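Local coordinates for serine proteinase inhibitor A (Sagittaria sagittifolia, PDB 3E8L), which inhibits serine proteases, probably trypsin and chymotrypsin at the same time through two reactive sites, and probably kallikrein weakly, at residues E137-C149 and G171-K183. The protein carries 2 engineered substitutions. Sequence-based numbering, arbitrary orientation.
Sequences EETGVYKLAACSC and GIGGEHFTVQFQK. Engineered in segment 171-183: Gln-180 (natural residue Arg).
Tyr-142 and Val-179 pair through their backbones where two strands of the beta-trefoil fold cross. The pair joins strand 142-147, an outermost strand of the sheet that also holds 130-135, to strand 179-183, which pairs with strand 30-34. The two short strands run at 95° to each other, and this antiparallel, hydrogen-bonded pair is a single bridge. Tyr-142 N donates to Val-179 O at 2.8 Å, and Val-179 N returns a bond to Tyr-142 O. Two CA-H...O contacts flank them, from Val-141 CA to Val-179 O and from Thr-178 CA to Tyr-142 O.

Water extends the join at both ends. One molecule donates to Gly-140 O and accepts from Phe-181 N. Another accepts from Leu-144 N and donates to Phe-177 O.

Beside the bridge, the side chains of Tyr-142, Leu-144, Val-179 and Phe-181 make apolar contacts. Tyr-142 CD2 meets the edge of the Phe-181 ring at CE1, 3.8 Å away, and the two side chains cross at about a right angle. Tyr-142 OH is hydrogen-bonded to Val-12 N. Leu-144 CD2 rests on Val-179 CG2 at 4.1 Å, and Val-179 also touches Ile-32 of strand 30-34. Farther along, Ala-146 CB meets Ile-172 CD1 at 3.6 Å.

Lys-143 starts with CB pointing away from segment 171-183, but its chain comes back. CG lies 3.9 Å from Phe-177 O and 4.2 Å from Thr-178 CG2. Bends at chi3 (-101°) and chi4 (-140°) lead past CD and CE to the amino group, which comes in near the plane of the His-176 ring, at its edge. An alanine in its place lacks the amino group, which would probably leave the water between them less firmly held and the His-176 ring freer to turn. That water accepts from Lys-143 NZ at 3.2 Å and is hydrogen-bonded to His-176 NE2 at 3.1 Å, in the ring plane.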
ATOM      1  N   GLU A 137      -0.430 -25.846   9.675  1.00 33.02           N
ATOM      2  CA  GLU A 137      -0.584 -27.295   9.657  1.00 33.30           C
ATOM      3  C   GLU A 137      -1.919 -27.727   9.073  1.00 33.16           C
ATOM      4  O   GLU A 137      -2.053 -28.865   8.592  1.00 33.37           O
ATOM      5  CB  GLU A 137      -0.478 -27.869  11.075  1.00 33.94           C
ATOM      6  CG  GLU A 137       0.879 -27.726  11.753  1.00 36.54           C
ATOM      7  CD  GLU A 137       1.992 -28.553  11.097  1.00 38.65           C
ATOM      8  OE1 GLU A 137       1.720 -29.274  10.110  1.00 38.64           O
ATOM      9  OE2 GLU A 137       3.152 -28.467  11.574  1.00 39.87           O
ATOM     10  N   GLU A 138      -2.921 -26.852   9.163  1.00 32.51           N
ATOM     11  CA  GLU A 138      -4.236 -27.185   8.624  1.00 32.35           C
ATOM     12  C   GLU A 138      -4.650 -26.319   7.449  1.00 31.63           C
ATOM     13  O   GLU A 138      -4.502 -25.091   7.477  1.00 31.96           O
ATOM     14  CB  GLU A 138      -5.314 -27.220   9.708  1.00 32.74           C
ATOM     15  CG  GLU A 138      -5.349 -26.029  10.632  1.00 34.46           C
ATOM     16  CD  GLU A 138      -6.493 -26.100  11.647  1.00 37.62           C
ATOM     17  OE1 GLU A 138      -6.395 -25.372  12.664  1.00 38.37           O
ATOM     18  OE2 GLU A 138      -7.476 -26.870  11.438  1.00 37.61           O
ATOM     19  N   THR A 139      -5.177 -26.967   6.416  1.00 30.68           N
ATOM     20  CA  THR A 139      -5.482 -26.267   5.184  1.00 29.97           C
ATOM     21  C   THR A 139      -6.660 -25.295   5.384  1.00 29.07           C
ATOM     22  O   THR A 139      -7.563 -25.558   6.170  1.00 28.52           O
ATOM     23  CB  THR A 139      -5.671 -27.237   3.973  1.00 30.32           C
ATOM     24  OG1 THR A 139      -7.061 -27.324   3.622  1.00 31.56           O
ATOM     25  CG2 THR A 139      -5.059 -28.653   4.248  1.00 29.54           C
ATOM     26  N   GLY A 140      -6.600 -24.154   4.704  1.00 28.72           N
ATOM     27  CA  GLY A 140      -7.568 -23.063   4.879  1.00 28.03           C
ATOM     28  C   GLY A 140      -7.439 -22.238   6.152  1.00 27.86           C
ATOM     29  O   GLY A 140      -8.331 -21.459   6.475  1.00 27.86           O
ATOM     30  N   VAL A 141      -6.335 -22.410   6.878  1.00 27.67           N
ATOM     31  CA  VAL A 141      -6.074 -21.690   8.121  1.00 27.38           C
ATOM     32  C   VAL A 141      -4.678 -21.086   8.001  1.00 27.90           C
ATOM     33  O   VAL A 141      -3.708 -21.802   7.702  1.00 28.01           O
ATOM     34  CB  VAL A 141      -6.151 -22.622   9.374  1.00 27.32           C
ATOM     35  CG1 VAL A 141      -5.936 -21.832  10.637  1.00 27.18           C
ATOM     36  CG2 VAL A 141      -7.483 -23.321   9.467  1.00 26.08           C
ATOM     37  N   TYR A 142      -4.566 -19.776   8.224  1.00 27.98           N
ATOM     38  CA  TYR A 142      -3.332 -19.078   7.895  1.00 28.32           C
ATOM     39  C   TYR A 142      -2.821 -18.150   8.971  1.00 29.01           C
ATOM     40  O   TYR A 142      -3.569 -17.704   9.826  1.00 29.28           O
ATOM     41  CB  TYR A 142      -3.495 -18.299   6.580  1.00 27.69           C
ATOM     42  CG  TYR A 142      -4.005 -19.159   5.445  1.00 27.29           C
ATOM     43  CD1 TYR A 142      -3.126 -19.925   4.672  1.00 24.26           C
ATOM     44  CD2 TYR A 142      -5.375 -19.221   5.158  1.00 25.96           C
ATOM     45  CE1 TYR A 142      -3.590 -20.723   3.636  1.00 23.96           C
ATOM     46  CE2 TYR A 142      -5.853 -20.022   4.135  1.00 25.72           C
ATOM     47  CZ  TYR A 142      -4.955 -20.776   3.368  1.00 25.75           C
ATOM     48  OH  TYR A 142      -5.436 -21.571   2.338  1.00 23.79           O
ATOM     49  N   LYS A 143      -1.526 -17.870   8.901  1.00 30.01           N
ATOM     50  CA  LYS A 143      -0.905 -16.824   9.684  1.00 30.82           C
ATOM     51  C   LYS A 143      -0.692 -15.643   8.750  1.00 30.76           C
ATOM     52  O   LYS A 143      -0.285 -15.841   7.600  1.00 30.99           O
ATOM     53  CB  LYS A 143       0.436 -17.319  10.257  1.00 31.35           C
ATOM     54  CG  LYS A 143       0.302 -17.965  11.646  1.00 33.80           C
ATOM     55  CD  LYS A 143       1.564 -18.686  12.110  1.00 37.28           C
ATOM     56  CE  LYS A 143       1.456 -20.185  11.930  1.00 39.86           C
ATOM     57  NZ  LYS A 143       2.060 -20.958  13.078  1.00 42.45           N
ATOM     58  N   LEU A 144      -0.980 -14.429   9.219  1.00 30.04           N
ATOM     59  CA  LEU A 144      -0.663 -13.248   8.432  1.00 29.47           C
ATOM     60  C   LEU A 144       0.749 -12.744   8.741  1.00 29.07           C
ATOM     61  O   LEU A 144       1.239 -12.887   9.860  1.00 29.07           O
ATOM     62  CB  LEU A 144      -1.685 -12.130   8.660  1.00 29.32           C
ATOM     63  CG  LEU A 144      -3.154 -12.495   8.439  1.00 30.82           C
ATOM     64  CD1 LEU A 144      -4.084 -11.346   8.884  1.00 29.20           C
ATOM     65  CD2 LEU A 144      -3.432 -12.951   6.989  1.00 30.31           C
ATOM     66  N   ALA A 145       1.388 -12.147   7.738  1.00 28.20           N
ATOM     67  CA  ALA A 145       2.677 -11.476   7.907  1.00 27.28           C
ATOM     68  C   ALA A 145       2.625 -10.109   7.238  1.00 26.86           C
ATOM     69  O   ALA A 145       1.888  -9.895   6.279  1.00 26.31           O
ATOM     70  CB  ALA A 145       3.796 -12.315   7.342  1.00 26.94           C
ATOM     71  N   ALA A 146       3.388  -9.174   7.773  1.00 26.91           N
ATOM     72  CA  ALA A 146       3.292  -7.776   7.366  1.00 27.07           C
ATOM     73  C   ALA A 146       4.608  -7.363   6.734  1.00 27.09           C
ATOM     74  O   ALA A 146       5.647  -7.501   7.361  1.00 27.41           O
ATOM     75  CB  ALA A 146       2.964  -6.893   8.565  1.00 26.06           C
ATOM     76  N   CYS A 147       4.559  -6.872   5.498  1.00 27.52           N
ATOM     77  CA  CYS A 147       5.771  -6.508   4.737  1.00 27.87           C
ATOM     78  C   CYS A 147       5.752  -5.069   4.285  1.00 27.75           C
ATOM     79  O   CYS A 147       4.692  -4.477   4.093  1.00 27.34           O
ATOM     80  CB  CYS A 147       5.882  -7.348   3.483  1.00 27.73           C
ATOM     81  SG  CYS A 147       5.708  -9.088   3.745  1.00 29.81           S
ATOM     82  N   SER A 148       6.934  -4.517   4.054  1.00 28.14           N
ATOM     83  CA  SER A 148       7.014  -3.127   3.617  1.00 28.65           C
ATOM     84  C   SER A 148       7.330  -3.046   2.112  1.00 27.82           C
ATOM     85  O   SER A 148       7.758  -2.006   1.601  1.00 27.93           O
ATOM     86  CB  SER A 148       8.054  -2.389   4.462  1.00 29.38           C
ATOM     87  OG  SER A 148       9.279  -3.154   4.547  1.00 32.70           O
ATOM     88  N   CYS A 149       7.088  -4.150   1.411  1.00 26.73           N
ATOM     89  CA  CYS A 149       7.474  -4.289   0.023  1.00 25.81           C
ATOM     90  C   CYS A 149       6.613  -5.368  -0.586  1.00 25.86           C
ATOM     91  O   CYS A 149       6.238  -6.326   0.104  1.00 26.15           O
ATOM     92  CB  CYS A 149       8.948  -4.691  -0.074  1.00 25.32           C
ATOM     93  SG  CYS A 149       9.264  -6.491   0.094  1.00 24.91           S
ATOM     94  N   GLY A 171      -1.280  -6.752  15.859  1.00 25.20           N
ATOM     95  CA  GLY A 171      -0.044  -5.991  15.713  1.00 24.70           C
ATOM     96  C   GLY A 171       1.096  -6.905  15.304  1.00 25.03           C
ATOM     97  O   GLY A 171       0.894  -8.108  15.099  1.00 25.61           O
ATOM     98  N   ILE A 172       2.291  -6.335  15.146  1.00 24.43           N
ATOM     99  CA  ILE A 172       3.481  -7.097  14.841  1.00 23.81           C
ATOM    100  C   ILE A 172       3.851  -7.847  16.105  1.00 24.19           C
ATOM    101  O   ILE A 172       3.918  -7.249  17.195  1.00 23.79           O
ATOM    102  CB  ILE A 172       4.642  -6.167  14.422  1.00 23.74           C
ATOM    103  CG1 ILE A 172       4.261  -5.339  13.194  1.00 23.22           C
ATOM    104  CG2 ILE A 172       5.970  -6.947  14.241  1.00 22.97           C
ATOM    105  CD1 ILE A 172       3.854  -6.135  11.927  1.00 21.36           C
ATOM    106  N   GLY A 173       4.071  -9.149  15.956  1.00 23.93           N
ATOM    107  CA  GLY A 173       4.423 -10.016  17.076  1.00 24.19           C
ATOM    108  C   GLY A 173       3.193 -10.412  17.847  1.00 24.81           C
ATOM    109  O   GLY A 173       2.157 -10.712  17.264  1.00 25.69           O
ATOM    110  N   GLY A 174       3.289 -10.392  19.165  1.00 25.41           N
ATOM    111  CA  GLY A 174       2.163 -10.718  20.022  1.00 26.07           C
ATOM    112  C   GLY A 174       1.891 -12.195  20.145  1.00 26.82           C
ATOM    113  O   GLY A 174       2.794 -13.019  20.130  1.00 26.89           O
ATOM    114  N   GLU A 175       0.619 -12.517  20.287  1.00 28.13           N
ATOM    115  CA  GLU A 175       0.202 -13.873  20.562  1.00 28.92           C
ATOM    116  C   GLU A 175      -0.168 -14.509  19.242  1.00 28.58           C
ATOM    117  O   GLU A 175      -0.610 -13.816  18.303  1.00 28.66           O
ATOM    118  CB  GLU A 175      -0.995 -13.875  21.520  1.00 29.56           C
ATOM    119  CG  GLU A 175      -0.899 -14.901  22.646  1.00 33.75           C
ATOM    120  CD  GLU A 175      -0.413 -14.294  23.962  1.00 38.67           C
ATOM    121  OE1 GLU A 175      -1.278 -14.054  24.843  1.00 38.29           O
ATOM    122  OE2 GLU A 175       0.823 -14.056  24.112  1.00 40.68           O
ATOM    123  N   HIS A 176       0.026 -15.822  19.181  1.00 28.23           N
ATOM    124  CA  HIS A 176      -0.294 -16.648  18.028  1.00 28.25           C
ATOM    125  C   HIS A 176      -1.737 -16.364  17.594  1.00 27.74           C
ATOM    126  O   HIS A 176      -2.656 -16.376  18.410  1.00 27.33           O
ATOM    127  CB  HIS A 176      -0.064 -18.111  18.437  1.00 29.04           C
ATOM    128  CG  HIS A 176      -0.486 -19.128  17.420  1.00 31.46           C
ATOM    129  ND1 HIS A 176      -1.682 -19.816  17.506  1.00 33.57           N
ATOM    130  CD2 HIS A 176       0.147 -19.611  16.323  1.00 33.44           C
ATOM    131  CE1 HIS A 176      -1.779 -20.659  16.491  1.00 34.37           C
ATOM    132  NE2 HIS A 176      -0.680 -20.557  15.760  1.00 35.10           N
ATOM    133  N   PHE A 177      -1.918 -16.062  16.312  1.00 27.52           N
ATOM    134  CA  PHE A 177      -3.216 -15.683  15.756  1.00 27.41           C
ATOM    135  C   PHE A 177      -3.323 -16.278  14.356  1.00 27.56           C
ATOM    136  O   PHE A 177      -2.454 -16.029  13.512  1.00 27.98           O
ATOM    137  CB  PHE A 177      -3.320 -14.153  15.707  1.00 27.06           C
ATOM    138  CG  PHE A 177      -4.666 -13.624  15.278  1.00 28.14           C
ATOM    139  CD1 PHE A 177      -5.751 -13.593  16.180  1.00 28.97           C
ATOM    140  CD2 PHE A 177      -4.848 -13.104  13.992  1.00 28.11           C
ATOM    141  CE1 PHE A 177      -7.006 -13.081  15.800  1.00 27.50           C
ATOM    142  CE2 PHE A 177      -6.099 -12.591  13.596  1.00 28.48           C
ATOM    143  CZ  PHE A 177      -7.179 -12.579  14.505  1.00 28.60           C
ATOM    144  N   THR A 178      -4.354 -17.054  14.096  1.00 20.00           N
ATOM    145  CA  THR A 178      -4.545 -17.701  12.823  1.00 20.00           C
ATOM    146  C   THR A 178      -5.919 -17.368  12.266  1.00 20.00           C
ATOM    147  O   THR A 178      -6.798 -17.062  12.999  1.00 27.60           O
ATOM    148  CB  THR A 178      -4.261 -19.214  12.878  1.00 20.00           C
ATOM    149  OG1 THR A 178      -5.272 -19.880  13.576  1.00 20.00           O
ATOM    150  CG2 THR A 178      -3.073 -19.504  13.573  1.00 20.00           C
ATOM    151  N   VAL A 179      -6.070 -17.332  10.956  1.00 26.72           N
ATOM    152  CA  VAL A 179      -7.315 -16.887  10.356  1.00 26.32           C
ATOM    153  C   VAL A 179      -7.829 -17.789   9.257  1.00 26.61           C
ATOM    154  O   VAL A 179      -7.113 -18.630   8.728  1.00 26.78           O
ATOM    155  CB  VAL A 179      -7.195 -15.468   9.783  1.00 26.18           C
ATOM    156  CG1 VAL A 179      -6.773 -14.493  10.854  1.00 25.95           C
ATOM    157  CG2 VAL A 179      -6.226 -15.448   8.624  1.00 25.54           C
ATOM    158  N   GLN A 180      -9.096 -17.592   8.928  1.00 26.39           N
ATOM    159  CA  GLN A 180      -9.686 -18.114   7.713  1.00 26.44           C
ATOM    160  C   GLN A 180     -10.260 -16.946   6.926  1.00 26.26           C
ATOM    161  O   GLN A 180     -10.645 -15.929   7.491  1.00 25.60           O
ATOM    162  CB  GLN A 180     -10.800 -19.119   8.015  1.00 26.38           C
ATOM    163  CG  GLN A 180     -10.323 -20.505   8.404  1.00 27.73           C
ATOM    164  CD  GLN A 180     -11.430 -21.541   8.346  1.00 28.53           C
ATOM    165  OE1 GLN A 180     -11.414 -22.436   7.504  1.00 27.90           O
ATOM    166  NE2 GLN A 180     -12.387 -21.432   9.252  1.00 27.56           N
ATOM    167  N   PHE A 181     -10.312 -17.103   5.615  1.00 26.22           N
ATOM    168  CA  PHE A 181     -10.997 -16.166   4.741  1.00 26.36           C
ATOM    169  C   PHE A 181     -12.362 -16.744   4.424  1.00 27.33           C
ATOM    170  O   PHE A 181     -12.481 -17.923   4.123  1.00 27.41           O
ATOM    171  CB  PHE A 181     -10.187 -15.906   3.480  1.00 25.53           C
ATOM    172  CG  PHE A 181      -8.833 -15.340   3.746  1.00 23.37           C
ATOM    173  CD1 PHE A 181      -7.754 -16.175   4.001  1.00 20.35           C
ATOM    174  CD2 PHE A 181      -8.629 -13.970   3.728  1.00 22.75           C
ATOM    175  CE1 PHE A 181      -6.502 -15.661   4.235  1.00 20.80           C
ATOM    176  CE2 PHE A 181      -7.369 -13.434   3.955  1.00 21.75           C
ATOM    177  CZ  PHE A 181      -6.303 -14.281   4.218  1.00 21.29           C
ATOM    178  N   GLN A 182     -13.388 -15.905   4.535  1.00 28.94           N
ATOM    179  CA  GLN A 182     -14.790 -16.315   4.432  1.00 30.17           C
ATOM    180  C   GLN A 182     -15.427 -15.409   3.397  1.00 30.53           C
ATOM    181  O   GLN A 182     -15.262 -14.191   3.482  1.00 30.87           O
ATOM    182  CB  GLN A 182     -15.468 -16.065   5.768  1.00 30.28           C
ATOM    183  CG  GLN A 182     -16.837 -16.716   5.958  1.00 33.34           C
ATOM    184  CD  GLN A 182     -16.729 -18.018   6.732  1.00 37.55           C
ATOM    185  OE1 GLN A 182     -15.944 -18.119   7.691  1.00 39.08           O
ATOM    186  NE2 GLN A 182     -17.488 -19.038   6.305  1.00 37.52           N
ATOM    187  N   LYS A 183     -16.148 -15.958   2.423  1.00 30.98           N
ATOM    188  CA  LYS A 183     -16.706 -15.069   1.407  1.00 32.01           C
ATOM    189  C   LYS A 183     -17.798 -14.155   1.968  1.00 33.25           C
ATOM    190  O   LYS A 183     -18.424 -14.483   2.977  1.00 32.98           O
ATOM    191  CB  LYS A 183     -17.120 -15.759   0.095  1.00 31.49           C
ATOM    192  CG  LYS A 183     -17.240 -17.264   0.070  1.00 30.58           C
ATOM    193  CD  LYS A 183     -17.442 -17.700  -1.394  1.00 29.80           C
ATOM    194  CE  LYS A 183     -17.580 -19.205  -1.589  1.00 27.14           C
ATOM    195  NZ  LYS A 183     -16.359 -19.973  -1.232  1.00 24.54           N
TER
HETATM  196  O   HOH W   1      -9.427 -19.788   4.453  0.80 35.00           O
HETATM  197  O   HOH W   2      -0.495 -22.872  13.657  1.00 38.33           O
HETATM  198  O   HOH W   3      -1.462 -13.957  11.900  1.00 26.70           O